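Local coordinates for protein glycoside Hydrolase Family 43_12 (PDB 7JVH) that probably hydrolyses xylose- or arabinose-containing glycosides from plant cell-wall polysaccharides such as arabinoxylan, at residues Ile243-Cys254 with Val266-Tyr277. Numbering follows the deposited sequence.
Sequences IYKKNGTYYLMC and VIFKADNIYGPY
The two inner strands of one four-stranded antiparallel blade meet here, Tyr250 to Cys254 running against Val266 to Ala270, with the loop that follows folded back over one face. Three pairs of backbone bonds join them, from Tyr250 with Ala270 through Leu252 with Phe268 to Cys254 with Val266; at the open end of the hairpin Tyr250 N reaches Ala270 O at 2.9 Å.

Tyr250 does most of the side-chain work. Its CG stands anti to the carbonyl carbon (chi1 -64°), which lays the ring beneath the returning loop: Ile273 N sits over one face, 3.6 Å from CE2, while CG of Lys245 covers the opposite face. Ile273 CD1 packs 3.8 Å from Tyr250 CD1, and the ring's hydroxyl accepts a bond from Lys245 NZ and pairs with Asp179 of the neighbouring blade, so a tyrosine suits a place that is apolar inside and polar at its rim. Replacing Tyr250 by an alanine is likely to open a gap between Ile273 and Lys245 and to leave Asp179 without its hydroxyl partner.

Tyr277 closes the loop over the same face. Its OH donates to Ile273 O at 2.6 Å, from above the carbonyl plane, and its ring carries the methyl of Ala270 over its centre; alanine's small side chain fits this close spacing. Leu252 CB lies 3.8 Å from Tyr277 CD1, and Leu252 runs alongside Phe268, both touching strand 215-226, Leu252 at Ile224 and Val225 and Phe268 at Val225. On the other face Tyr251 CE1 rests 3.8 Å from Lys269 CB, and the bent chain of the selenomethionine at Met253 brings CE within 3.7 Å of Ile267 CD1. Such meander blades, packed face to face, build the five-bladed beta-propeller of family 43 catalytic domains.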
loop_
_atom_site.group_PDB
_atom_site.type_symbol
_atom_site.label_atom_id
_atom_site.label_comp_id
_atom_site.label_asym_id
_atom_site.label_seq_id
_atom_site.Cartn_x
_atom_site.Cartn_y
_atom_site.Cartn_z
ATOM N N ILE A 243 0.105 -16.887 13.904
ATOM C CA ILE A 243 0.514 -18.120 14.560
ATOM C C ILE A 243 1.521 -18.845 13.686
ATOM O O ILE A 243 1.340 -18.948 12.473
ATOM C CB ILE A 243 -0.670 -19.074 14.841
ATOM C CG1 ILE A 243 -1.756 -18.397 15.682
ATOM C CG2 ILE A 243 -0.183 -20.333 15.545
ATOM C CD1 ILE A 243 -1.392 -18.178 17.131
ATOM N N TYR A 244 2.599 -19.326 14.319
ATOM C CA TYR A 244 3.559 -20.241 13.712
ATOM C C TYR A 244 3.779 -21.367 14.702
ATOM O O TYR A 244 3.626 -21.176 15.904
ATOM C CB TYR A 244 4.888 -19.534 13.406
ATOM C CG TYR A 244 4.753 -18.190 12.718
ATOM C CD1 TYR A 244 4.553 -18.093 11.340
ATOM C CD2 TYR A 244 4.838 -17.012 13.454
ATOM C CE1 TYR A 244 4.442 -16.868 10.725
ATOM C CE2 TYR A 244 4.720 -15.771 12.841
ATOM C CZ TYR A 244 4.525 -15.706 11.486
ATOM O OH TYR A 244 4.405 -14.467 10.905
ATOM N N LYS A 245 4.115 -22.553 14.196
ATOM C CA LYS A 245 4.438 -23.686 15.054
ATOM C C LYS A 245 5.816 -24.174 14.695
ATOM O O LYS A 245 6.087 -24.403 13.530
ATOM C CB LYS A 245 3.426 -24.803 14.868
ATOM C CG LYS A 245 3.423 -25.821 15.995
ATOM C CD LYS A 245 2.399 -26.907 15.704
ATOM C CE LYS A 245 2.365 -27.944 16.792
ATOM N NZ LYS A 245 1.291 -28.929 16.519
ATOM N N LYS A 246 6.679 -24.323 15.707
ATOM C CA LYS A 246 8.069 -24.740 15.517
ATOM C C LYS A 246 8.563 -25.578 16.703
ATOM O O LYS A 246 8.489 -25.144 17.848
ATOM C CB LYS A 246 8.940 -23.501 15.336
ATOM C CG LYS A 246 10.274 -23.750 14.644
ATOM C CD LYS A 246 10.959 -22.435 14.333
ATOM C CE LYS A 246 12.430 -22.593 14.012
ATOM N NZ LYS A 246 13.204 -22.934 15.248
ATOM N N ASN A 247 9.077 -26.775 16.407
ATOM C CA ASN A 247 9.522 -27.756 17.421
ATOM C C ASN A 247 8.444 -28.061 18.449
ATOM O O ASN A 247 8.719 -28.119 19.643
ATOM C CB ASN A 247 10.794 -27.286 18.143
ATOM C CG ASN A 247 11.882 -26.842 17.181
ATOM O OD1 ASN A 247 12.575 -25.847 17.415
ATOM N ND2 ASN A 247 12.037 -27.584 16.086
ATOM N N GLY A 248 7.207 -28.224 17.972
ATOM C CA GLY A 248 6.074 -28.563 18.818
ATOM C C GLY A 248 5.467 -27.427 19.624
ATOM O O GLY A 248 4.430 -27.626 20.261
ATOM N N THR A 249 6.070 -26.234 19.571
ATOM C CA THR A 249 5.613 -25.060 20.314
ATOM C C THR A 249 4.854 -24.103 19.394
ATOM O O THR A 249 5.226 -23.932 18.234
ATOM C CB THR A 249 6.815 -24.319 20.933
ATOM O OG1 THR A 249 7.506 -25.190 21.833
ATOM C CG2 THR A 249 6.389 -23.077 21.686
ATOM N N TYR A 250 3.793 -23.479 19.920
ATOM C CA TYR A 250 3.010 -22.470 19.199
ATOM C C TYR A 250 3.548 -21.088 19.506
ATOM O O TYR A 250 3.956 -20.801 20.630
ATOM C CB TYR A 250 1.511 -22.557 19.562
ATOM C CG TYR A 250 0.880 -23.865 19.139
ATOM C CD1 TYR A 250 0.313 -24.004 17.885
ATOM C CD2 TYR A 250 0.906 -24.974 19.977
ATOM C CE1 TYR A 250 -0.238 -25.208 17.478
ATOM C CE2 TYR A 250 0.385 -26.189 19.570
ATOM C CZ TYR A 250 -0.205 -26.292 18.327
ATOM O OH TYR A 250 -0.749 -27.485 17.914
ATOM N N TYR A 251 3.546 -20.229 18.484
ATOM C CA TYR A 251 4.068 -18.868 18.569
ATOM C C TYR A 251 3.037 -17.908 18.048
ATOM O O TYR A 251 2.473 -18.124 16.985
ATOM C CB TYR A 251 5.357 -18.760 17.761
ATOM C CG TYR A 251 6.514 -19.485 18.415
ATOM C CD1 TYR A 251 7.335 -18.825 19.315
ATOM C CD2 TYR A 251 6.768 -20.830 18.152
ATOM C CE1 TYR A 251 8.395 -19.466 19.930
ATOM C CE2 TYR A 251 7.811 -21.492 18.772
ATOM C CZ TYR A 251 8.628 -20.800 19.662
ATOM O OH TYR A 251 9.673 -21.443 20.288
ATOM N N LEU A 252 2.786 -16.850 18.820
ATOM C CA LEU A 252 1.910 -15.757 18.425
ATOM C C LEU A 252 2.769 -14.509 18.325
ATOM O O LEU A 252 3.361 -14.083 19.316
ATOM C CB LEU A 252 0.776 -15.546 19.449
ATOM C CG LEU A 252 -0.066 -14.273 19.299
ATOM C CD1 LEU A 252 -0.889 -14.316 18.024
ATOM C CD2 LEU A 252 -0.961 -14.087 20.514
HETATM N N MSE A 253 2.830 -13.939 17.118
HETATM C CA MSE A 253 3.538 -12.686 16.891
HETATM C C MSE A 253 2.523 -11.598 16.547
HETATM O O MSE A 253 1.674 -11.795 15.680
HETATM C CB MSE A 253 4.575 -12.839 15.773
HETATM C CG MSE A 253 5.573 -11.701 15.718
HETATM SE SE MSE A 253 6.916 -11.924 14.310
HETATM C CE MSE A 253 8.187 -13.110 15.119
ATOM N N CYS A 254 2.627 -10.456 17.234
ATOM C CA CYS A 254 1.687 -9.361 17.057
ATOM C C CYS A 254 2.405 -8.037 16.954
ATOM O O CYS A 254 3.492 -7.877 17.499
ATOM C CB CYS A 254 0.732 -9.291 18.258
ATOM S SG CYS A 254 -0.172 -10.809 18.605
ATOM N N VAL A 266 5.970 -7.836 18.910
ATOM C CA VAL A 266 6.165 -8.578 20.129
ATOM C C VAL A 266 5.885 -10.046 19.829
ATOM O O VAL A 266 5.306 -10.361 18.788
ATOM C CB VAL A 266 5.274 -8.046 21.260
ATOM C CG1 VAL A 266 5.558 -6.581 21.507
ATOM C CG2 VAL A 266 3.798 -8.251 20.947
ATOM N N ILE A 267 6.307 -10.934 20.738
ATOM C CA ILE A 267 6.257 -12.373 20.503
ATOM C C ILE A 267 5.875 -13.127 21.787
ATOM O O ILE A 267 6.404 -12.838 22.873
ATOM C CB ILE A 267 7.607 -12.908 19.972
ATOM C CG1 ILE A 267 7.485 -14.370 19.519
ATOM C CG2 ILE A 267 8.705 -12.776 21.026
ATOM C CD1 ILE A 267 6.771 -14.560 18.197
ATOM N N PHE A 268 4.966 -14.099 21.624
ATOM C CA PHE A 268 4.419 -14.935 22.679
ATOM C C PHE A 268 4.606 -16.384 22.263
ATOM O O PHE A 268 4.639 -16.678 21.065
ATOM C CB PHE A 268 2.905 -14.711 22.795
ATOM C CG PHE A 268 2.505 -13.322 23.211
ATOM C CD1 PHE A 268 2.323 -12.316 22.270
ATOM C CD2 PHE A 268 2.285 -13.028 24.554
ATOM C CE1 PHE A 268 1.949 -11.052 22.659
ATOM C CE2 PHE A 268 1.913 -11.748 24.941
ATOM C CZ PHE A 268 1.731 -10.764 23.990
ATOM N N LYS A 269 4.681 -17.293 23.239
ATOM C CA LYS A 269 4.652 -18.732 22.954
ATOM C C LYS A 269 3.716 -19.520 23.891
ATOM O O LYS A 269 3.403 -19.066 24.992
ATOM C CB LYS A 269 6.074 -19.317 22.967
ATOM C CG LYS A 269 6.648 -19.620 24.342
ATOM C CD LYS A 269 8.090 -20.107 24.249
ATOM C CE LYS A 269 8.687 -20.352 25.626
ATOM N NZ LYS A 269 8.419 -21.738 26.128
ATOM N N ALA A 270 3.274 -20.696 23.427
ATOM C CA ALA A 270 2.411 -21.590 24.188
ATOM C C ALA A 270 2.630 -23.043 23.810
ATOM O O ALA A 270 3.104 -23.332 22.707
ATOM C CB ALA A 270 0.950 -21.232 23.979
ATOM N N ASP A 271 2.266 -23.951 24.729
ATOM C CA ASP A 271 2.389 -25.393 24.523
ATOM C C ASP A 271 1.174 -26.003 23.822
ATOM O O ASP A 271 1.177 -27.187 23.489
ATOM C CB ASP A 271 2.617 -26.103 25.855
ATOM C CG ASP A 271 3.931 -25.703 26.514
ATOM O OD1 ASP A 271 4.947 -25.467 25.816
ATOM O OD2 ASP A 271 3.960 -25.621 27.752
ATOM N N ASN A 272 0.141 -25.178 23.610
ATOM C CA ASN A 272 -1.145 -25.584 23.039
ATOM C C ASN A 272 -1.774 -24.422 22.252
ATOM O O ASN A 272 -1.586 -23.248 22.604
ATOM C CB ASN A 272 -2.049 -26.083 24.181
ATOM C CG ASN A 272 -3.528 -26.081 23.840
ATOM O OD1 ASN A 272 -4.209 -25.077 24.024
ATOM N ND2 ASN A 272 -4.054 -27.231 23.426
ATOM N N ILE A 273 -2.514 -24.744 21.184
ATOM C CA ILE A 273 -3.057 -23.721 20.293
ATOM C C ILE A 273 -3.884 -22.660 21.036
ATOM O O ILE A 273 -3.812 -21.475 20.705
ATOM C CB ILE A 273 -3.894 -24.335 19.145
ATOM C CG1 ILE A 273 -4.329 -23.251 18.136
ATOM C CG2 ILE A 273 -5.130 -25.053 19.674
ATOM C CD1 ILE A 273 -3.168 -22.489 17.527
ATOM N N TYR A 274 -4.675 -23.109 22.019
ATOM C CA TYR A 274 -5.470 -22.240 22.899
ATOM C C TYR A 274 -4.684 -21.888 24.160
ATOM O O TYR A 274 -5.097 -21.022 24.934
ATOM C CB TYR A 274 -6.754 -22.953 23.344
ATOM C CG TYR A 274 -7.831 -23.080 22.293
ATOM C CD1 TYR A 274 -8.593 -21.980 21.928
ATOM C CD2 TYR A 274 -8.115 -24.303 21.690
ATOM C CE1 TYR A 274 -9.600 -22.076 20.986
ATOM C CE2 TYR A 274 -9.111 -24.420 20.736
ATOM C CZ TYR A 274 -9.857 -23.302 20.387
ATOM O OH TYR A 274 -10.860 -23.400 19.435
ATOM N N GLY A 275 -3.563 -22.597 24.360
ATOM C CA GLY A 275 -2.896 -22.737 25.653
ATOM C C GLY A 275 -2.489 -21.332 26.060
ATOM O O GLY A 275 -2.495 -20.436 25.213
ATOM N N PRO A 276 -2.140 -21.097 27.344
ATOM C CA PRO A 276 -1.754 -19.754 27.775
ATOM C C PRO A 276 -0.544 -19.298 26.960
ATOM O O PRO A 276 0.419 -20.042 26.837
ATOM C CB PRO A 276 -1.437 -19.924 29.265
ATOM C CG PRO A 276 -1.303 -21.391 29.490
ATOM C CD PRO A 276 -2.053 -22.103 28.407
ATOM N N TYR A 277 -0.640 -18.111 26.355
ATOM C CA TYR A 277 0.445 -17.528 25.580
ATOM C C TYR A 277 1.176 -16.559 26.483
ATOM O O TYR A 277 0.577 -15.606 26.964
ATOM C CB TYR A 277 -0.100 -16.801 24.349
ATOM C CG TYR A 277 -0.493 -17.734 23.231
ATOM C CD1 TYR A 277 0.433 -18.122 22.256
ATOM C CD2 TYR A 277 -1.773 -18.232 23.146
ATOM C CE1 TYR A 277 0.072 -18.982 21.232
ATOM C CE2 TYR A 277 -2.143 -19.088 22.129
ATOM C CZ TYR A 277 -1.225 -19.466 21.177
ATOM O OH TYR A 277 -1.597 -20.327 20.167
#